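Local coordinates for putative acetyltransferase (Streptococcus mutans, PDB 4E2A), which probably transfers acyl groups, most likely acetyl, to an unidentified acceptor, as expected of a GNAT-family acetyltransferase, at residues Leu48-Arg60 against Leu72-Lys86. Numbering follows the deposited sequence.
Sequences LSLLQKIAIQTFR and LQNFFDEAYTLSVLK
Phe59 and Phe75 lie face over face in an offset stack, their planes only 6° from parallel and Phe59 CE2 3.4 Å from Phe75 CE2. Phe59 reaches across because its CG is anti to the backbone N (chi1 -164°). The other face of the Phe75 ring carries the methyl of Ala79. Phe76 completes the aromatic cluster obliquely: its ring edge abuts Phe59 CB, while Ile56 CG2 sits over its face, 3.8 Å from the ring centroid. The preceding residue, Ala55, repeats this CH-pi contact, its CB resting almost centrally above the Tyr80 ring; beside them a water donates to Ala55 O and is hydrogen-bonded to Tyr80 OH. Val196 of the second subunit packs on Phe59 and Leu72, so the cluster extends to the dimer interface.

Such packing illustrates how the N-terminal part of a GNAT fold is assembled. Helix 48-63, laid against the central sheet through Phe98 and Phe108, runs nearly antiparallel to helix 69-79, with segment axes 10.9 Å apart at 155°. The chain then turns at Tyr80, and the short helix beginning at Leu82 crosses segment 48-60 at roughly a right angle. There Leu85 CD1 presses on the backbone of Gln52 (CA 3.6 Å away), and Leu48 straddles Leu82 and Leu85.

Farther out, the extended Gln52 side chain spans the turn. Its NE2 donates to Tyr80 O at 2.9 Å, nearly straight and on a carbonyl lone pair, and also gives a bond to a water that accepts from Leu82 N. At the exposed end, the Arg60 guanidinium turns one face to Phe76 CE2, with NH2 3.8 Å from it.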
loop_
_atom_site.group_PDB
_atom_site.type_symbol
_atom_site.label_atom_id
_atom_site.label_comp_id
_atom_site.label_asym_id
_atom_site.label_seq_id
_atom_site.Cartn_x
_atom_site.Cartn_y
_atom_site.Cartn_z
ATOM N N LEU B 48 10.283 -0.755 25.615
ATOM C CA LEU B 48 9.655 -0.024 24.515
ATOM C C LEU B 48 10.625 0.970 23.838
ATOM O O LEU B 48 10.697 1.055 22.604
ATOM C CB LEU B 48 8.385 0.675 25.019
ATOM C CG LEU B 48 7.605 1.553 24.039
ATOM C CD1 LEU B 48 6.994 0.703 22.965
ATOM C CD2 LEU B 48 6.509 2.343 24.768
ATOM N N SER B 49 11.394 1.706 24.622
ATOM C CA SER B 49 12.295 2.696 24.055
ATOM C C SER B 49 13.449 2.039 23.341
ATOM O O SER B 49 13.868 2.472 22.327
ATOM C CB SER B 49 12.812 3.648 25.123
ATOM O OG SER B 49 11.761 4.327 25.748
ATOM N N LEU B 50 13.912 0.944 23.899
ATOM C CA LEU B 50 14.917 0.130 23.288
ATOM C C LEU B 50 14.448 -0.360 21.905
ATOM O O LEU B 50 15.093 -0.180 20.933
ATOM C CB LEU B 50 15.256 -1.002 24.242
ATOM C CG LEU B 50 16.322 -1.964 23.804
ATOM C CD1 LEU B 50 17.467 -1.327 23.090
ATOM C CD2 LEU B 50 16.752 -2.863 24.896
ATOM N N LEU B 51 13.251 -0.876 21.850
ATOM C CA LEU B 51 12.656 -1.293 20.610
ATOM C C LEU B 51 12.590 -0.179 19.568
ATOM O O LEU B 51 12.939 -0.382 18.456
ATOM C CB LEU B 51 11.290 -1.852 20.879
ATOM C CG LEU B 51 10.510 -2.265 19.655
ATOM C CD1 LEU B 51 11.195 -3.305 18.861
ATOM C CD2 LEU B 51 9.082 -2.575 19.930
ATOM N N GLN B 52 12.135 0.989 19.972
ATOM C CA GLN B 52 12.034 2.115 19.042
ATOM C C GLN B 52 13.422 2.384 18.469
ATOM O O GLN B 52 13.595 2.585 17.257
ATOM C CB GLN B 52 11.464 3.375 19.749
ATOM C CG GLN B 52 11.506 4.640 18.892
ATOM C CD GLN B 52 11.028 5.896 19.623
ATOM O OE1 GLN B 52 11.628 6.314 20.608
ATOM N NE2 GLN B 52 9.919 6.490 19.145
ATOM N N LYS B 53 14.421 2.357 19.348
ATOM C CA LYS B 53 15.794 2.669 18.953
ATOM C C LYS B 53 16.316 1.709 17.873
ATOM O O LYS B 53 16.832 2.136 16.825
ATOM C CB LYS B 53 16.717 2.666 20.180
ATOM C CG LYS B 53 18.201 2.824 19.856
ATOM C CD LYS B 53 19.011 3.032 21.141
ATOM C CE LYS B 53 20.522 3.077 20.886
ATOM N NZ LYS B 53 20.968 4.372 20.280
ATOM N N ILE B 54 16.173 0.414 18.121
ATOM C CA ILE B 54 16.702 -0.550 17.189
ATOM C C ILE B 54 15.879 -0.536 15.898
ATOM O O ILE B 54 16.439 -0.617 14.812
ATOM C CB ILE B 54 16.792 -1.969 17.790
ATOM C CG1 ILE B 54 17.501 -2.901 16.815
ATOM C CG2 ILE B 54 15.419 -2.529 18.074
ATOM C CD1 ILE B 54 18.020 -4.188 17.471
ATOM N N ALA B 55 14.559 -0.411 16.019
ATOM C CA ALA B 55 13.710 -0.288 14.839
ATOM C C ALA B 55 14.149 0.906 13.972
ATOM O O ALA B 55 14.287 0.778 12.751
ATOM C CB ALA B 55 12.256 -0.168 15.237
ATOM N N ILE B 56 14.422 2.049 14.594
ATOM C CA ILE B 56 14.850 3.204 13.802
ATOM C C ILE B 56 16.245 2.973 13.208
ATOM O O ILE B 56 16.499 3.223 12.019
ATOM C CB ILE B 56 14.791 4.510 14.610
ATOM C CG1 ILE B 56 13.328 4.897 14.851
ATOM C CG2 ILE B 56 15.536 5.621 13.889
ATOM C CD1 ILE B 56 13.142 6.061 15.825
ATOM N N GLN B 57 17.150 2.469 14.026
ATOM C CA GLN B 57 18.502 2.309 13.537
ATOM C C GLN B 57 18.595 1.330 12.361
ATOM O O GLN B 57 19.299 1.609 11.387
ATOM C CB GLN B 57 19.472 1.932 14.647
ATOM C CG GLN B 57 20.908 2.134 14.175
ATOM C CD GLN B 57 21.927 1.719 15.204
ATOM O OE1 GLN B 57 23.030 1.283 14.855
ATOM N NE2 GLN B 57 21.574 1.853 16.484
ATOM N N THR B 58 17.884 0.204 12.439
ATOM C CA THR B 58 17.889 -0.765 11.345
ATOM C C THR B 58 17.239 -0.207 10.078
ATOM O O THR B 58 17.657 -0.536 8.971
ATOM C CB THR B 58 17.257 -2.129 11.745
ATOM O OG1 THR B 58 15.919 -1.948 12.256
ATOM C CG2 THR B 58 18.109 -2.802 12.823
ATOM N N PHE B 59 16.223 0.645 10.241
ATOM C CA PHE B 59 15.539 1.186 9.075
ATOM C C PHE B 59 16.485 2.161 8.353
ATOM O O PHE B 59 16.616 2.150 7.127
ATOM C CB PHE B 59 14.214 1.870 9.456
ATOM C CG PHE B 59 13.290 2.096 8.266
ATOM C CD1 PHE B 59 13.378 3.258 7.512
ATOM C CD2 PHE B 59 12.340 1.143 7.909
ATOM C CE1 PHE B 59 12.535 3.476 6.422
ATOM C CE2 PHE B 59 11.490 1.349 6.817
ATOM C CZ PHE B 59 11.586 2.522 6.078
ATOM N N ARG B 60 17.165 2.970 9.150
ATOM C CA ARG B 60 18.165 3.927 8.679
ATOM C C ARG B 60 19.295 3.188 7.947
ATOM O O ARG B 60 19.652 3.531 6.817
ATOM C CB ARG B 60 18.716 4.682 9.894
ATOM C CG ARG B 60 19.485 5.949 9.594
ATOM C CD ARG B 60 19.970 6.615 10.899
ATOM N NE ARG B 60 18.867 6.953 11.794
ATOM C CZ ARG B 60 18.413 8.189 12.000
ATOM N NH1 ARG B 60 18.976 9.219 11.381
ATOM N NH2 ARG B 60 17.406 8.399 12.834
ATOM N N LEU B 72 13.046 9.246 5.272
ATOM C CA LEU B 72 13.100 8.238 6.309
ATOM C C LEU B 72 12.315 8.713 7.530
ATOM O O LEU B 72 11.532 7.946 8.111
ATOM C CB LEU B 72 14.546 7.901 6.691
ATOM C CG LEU B 72 15.527 7.408 5.624
ATOM C CD1 LEU B 72 16.857 7.090 6.285
ATOM C CD2 LEU B 72 15.035 6.209 4.814
ATOM N N GLN B 73 12.512 9.979 7.906
ATOM C CA GLN B 73 11.822 10.558 9.064
ATOM C C GLN B 73 10.290 10.474 8.929
ATOM O O GLN B 73 9.588 10.187 9.906
ATOM C CB GLN B 73 12.266 12.008 9.295
ATOM C CG GLN B 73 11.910 12.558 10.660
ATOM C CD GLN B 73 12.626 11.830 11.789
ATOM O OE1 GLN B 73 13.844 11.662 11.759
ATOM N NE2 GLN B 73 11.867 11.394 12.791
ATOM N N ASN B 74 9.772 10.708 7.729
ATOM C CA ASN B 74 8.348 10.501 7.477
ATOM C C ASN B 74 7.890 9.119 7.927
ATOM O O ASN B 74 6.811 8.969 8.498
ATOM C CB ASN B 74 8.013 10.664 5.986
ATOM C CG ASN B 74 7.997 12.115 5.544
ATOM O OD1 ASN B 74 7.692 13.005 6.326
ATOM N ND2 ASN B 74 8.333 12.355 4.283
ATOM N N PHE B 75 8.697 8.101 7.650
ATOM C CA PHE B 75 8.332 6.744 8.050
ATOM C C PHE B 75 8.419 6.573 9.560
ATOM O O PHE B 75 7.483 6.041 10.178
ATOM C CB PHE B 75 9.187 5.684 7.335
ATOM C CG PHE B 75 8.749 4.258 7.604
ATOM C CD1 PHE B 75 7.784 3.650 6.810
ATOM C CD2 PHE B 75 9.308 3.530 8.640
ATOM C CE1 PHE B 75 7.375 2.339 7.057
ATOM C CE2 PHE B 75 8.903 2.227 8.896
ATOM C CZ PHE B 75 7.937 1.630 8.102
ATOM N N PHE B 76 9.521 7.019 10.164
ATOM C CA PHE B 76 9.646 6.974 11.632
ATOM C C PHE B 76 8.473 7.657 12.321
ATOM O O PHE B 76 7.915 7.137 13.299
ATOM C CB PHE B 76 10.911 7.671 12.121
ATOM C CG PHE B 76 12.175 7.145 11.517
ATOM C CD1 PHE B 76 12.317 5.804 11.227
ATOM C CD2 PHE B 76 13.223 8.011 11.241
ATOM C CE1 PHE B 76 13.487 5.336 10.659
ATOM C CE2 PHE B 76 14.382 7.562 10.672
ATOM C CZ PHE B 76 14.525 6.220 10.383
ATOM N N ASP B 77 8.118 8.837 11.818
ATOM C CA ASP B 77 7.081 9.666 12.433
ATOM C C ASP B 77 5.732 8.960 12.403
ATOM O O ASP B 77 4.837 9.304 13.177
ATOM C CB ASP B 77 6.959 11.039 11.741
ATOM C CG ASP B 77 8.078 12.000 12.108
ATOM O OD1 ASP B 77 8.844 11.732 13.065
ATOM O OD2 ASP B 77 8.189 13.049 11.431
ATOM N N GLU B 78 5.582 7.981 11.511
ATOM C CA GLU B 78 4.310 7.288 11.361
ATOM C C GLU B 78 4.315 5.893 11.987
ATOM O O GLU B 78 3.358 5.490 12.647
ATOM C CB GLU B 78 3.911 7.171 9.874
ATOM C CG GLU B 78 2.555 6.472 9.651
ATOM C CD GLU B 78 2.203 6.240 8.168
ATOM O OE1 GLU B 78 3.066 6.473 7.287
ATOM O OE2 GLU B 78 1.050 5.824 7.880
ATOM N N ALA B 79 5.387 5.150 11.760
ATOM C CA ALA B 79 5.434 3.733 12.158
ATOM C C ALA B 79 6.154 3.451 13.476
ATOM O O ALA B 79 5.911 2.433 14.109
ATOM C CB ALA B 79 6.058 2.883 11.040
ATOM N N TYR B 80 7.078 4.313 13.869
ATOM C CA TYR B 80 7.940 3.960 14.989
ATOM C C TYR B 80 7.906 4.953 16.140
ATOM O O TYR B 80 8.913 5.146 16.820
ATOM C CB TYR B 80 9.387 3.757 14.510
ATOM C CG TYR B 80 9.625 2.533 13.621
ATOM C CD1 TYR B 80 8.794 1.419 13.683
ATOM C CD2 TYR B 80 10.712 2.489 12.744
ATOM C CE1 TYR B 80 9.020 0.299 12.877
ATOM C CE2 TYR B 80 10.947 1.370 11.934
ATOM C CZ TYR B 80 10.109 0.276 12.015
ATOM O OH TYR B 80 10.350 -0.843 11.225
ATOM N N THR B 81 6.763 5.600 16.355
ATOM C CA THR B 81 6.554 6.398 17.577
ATOM C C THR B 81 6.319 5.428 18.722
ATOM O O THR B 81 5.963 4.256 18.485
ATOM C CB THR B 81 5.334 7.328 17.441
ATOM O OG1 THR B 81 4.134 6.544 17.308
ATOM C CG2 THR B 81 5.490 8.224 16.221
ATOM N N LEU B 82 6.543 5.883 19.950
ATOM C CA LEU B 82 6.371 5.020 21.113
ATOM C C LEU B 82 4.931 4.544 21.240
ATOM O O LEU B 82 4.692 3.434 21.704
ATOM C CB LEU B 82 6.774 5.724 22.403
ATOM C CG LEU B 82 8.273 5.958 22.673
ATOM C CD1 LEU B 82 8.470 6.851 23.892
ATOM C CD2 LEU B 82 8.987 4.626 22.859
ATOM N N SER B 83 3.975 5.381 20.839
ATOM C CA SER B 83 2.561 5.011 20.979
ATOM C C SER B 83 2.127 3.899 20.010
ATOM O O SER B 83 1.352 3.013 20.380
ATOM C CB SER B 83 1.644 6.244 20.857
ATOM O OG SER B 83 1.731 6.857 19.575
ATOM N N VAL B 84 2.599 3.959 18.773
ATOM C CA VAL B 84 2.281 2.909 17.794
ATOM C C VAL B 84 2.956 1.593 18.201
ATOM O O VAL B 84 2.340 0.528 18.190
ATOM C CB VAL B 84 2.668 3.329 16.364
ATOM C CG1 VAL B 84 2.503 2.174 15.388
ATOM C CG2 VAL B 84 1.839 4.552 15.918
ATOM N N LEU B 85 4.222 1.674 18.576
ATOM C CA LEU B 85 4.924 0.484 19.056
ATOM C C LEU B 85 4.274 -0.074 20.332
ATOM O O LEU B 85 4.207 -1.295 20.528
ATOM C CB LEU B 85 6.404 0.802 19.281
ATOM C CG LEU B 85 7.200 1.099 18.008
ATOM C CD1 LEU B 85 8.553 1.681 18.377
ATOM C CD2 LEU B 85 7.340 -0.170 17.190
ATOM N N LYS B 86 3.789 0.816 21.198
ATOM C CA LYS B 86 3.074 0.357 22.391
ATOM C C LYS B 86 1.848 -0.499 22.045
ATOM O O LYS B 86 1.642 -1.568 22.639
ATOM C CB LYS B 86 2.671 1.535 23.281
ATOM C CG LYS B 86 1.831 1.137 24.505
ATOM C CD LYS B 86 2.643 0.381 25.557
ATOM C CE LYS B 86 1.741 0.013 26.759
ATOM N NZ LYS B 86 2.304 -1.063 27.634
HETATM O O HOH W 1 7.768 8.756 19.849
HETATM O O HOH W 2 13.215 -1.158 11.067
#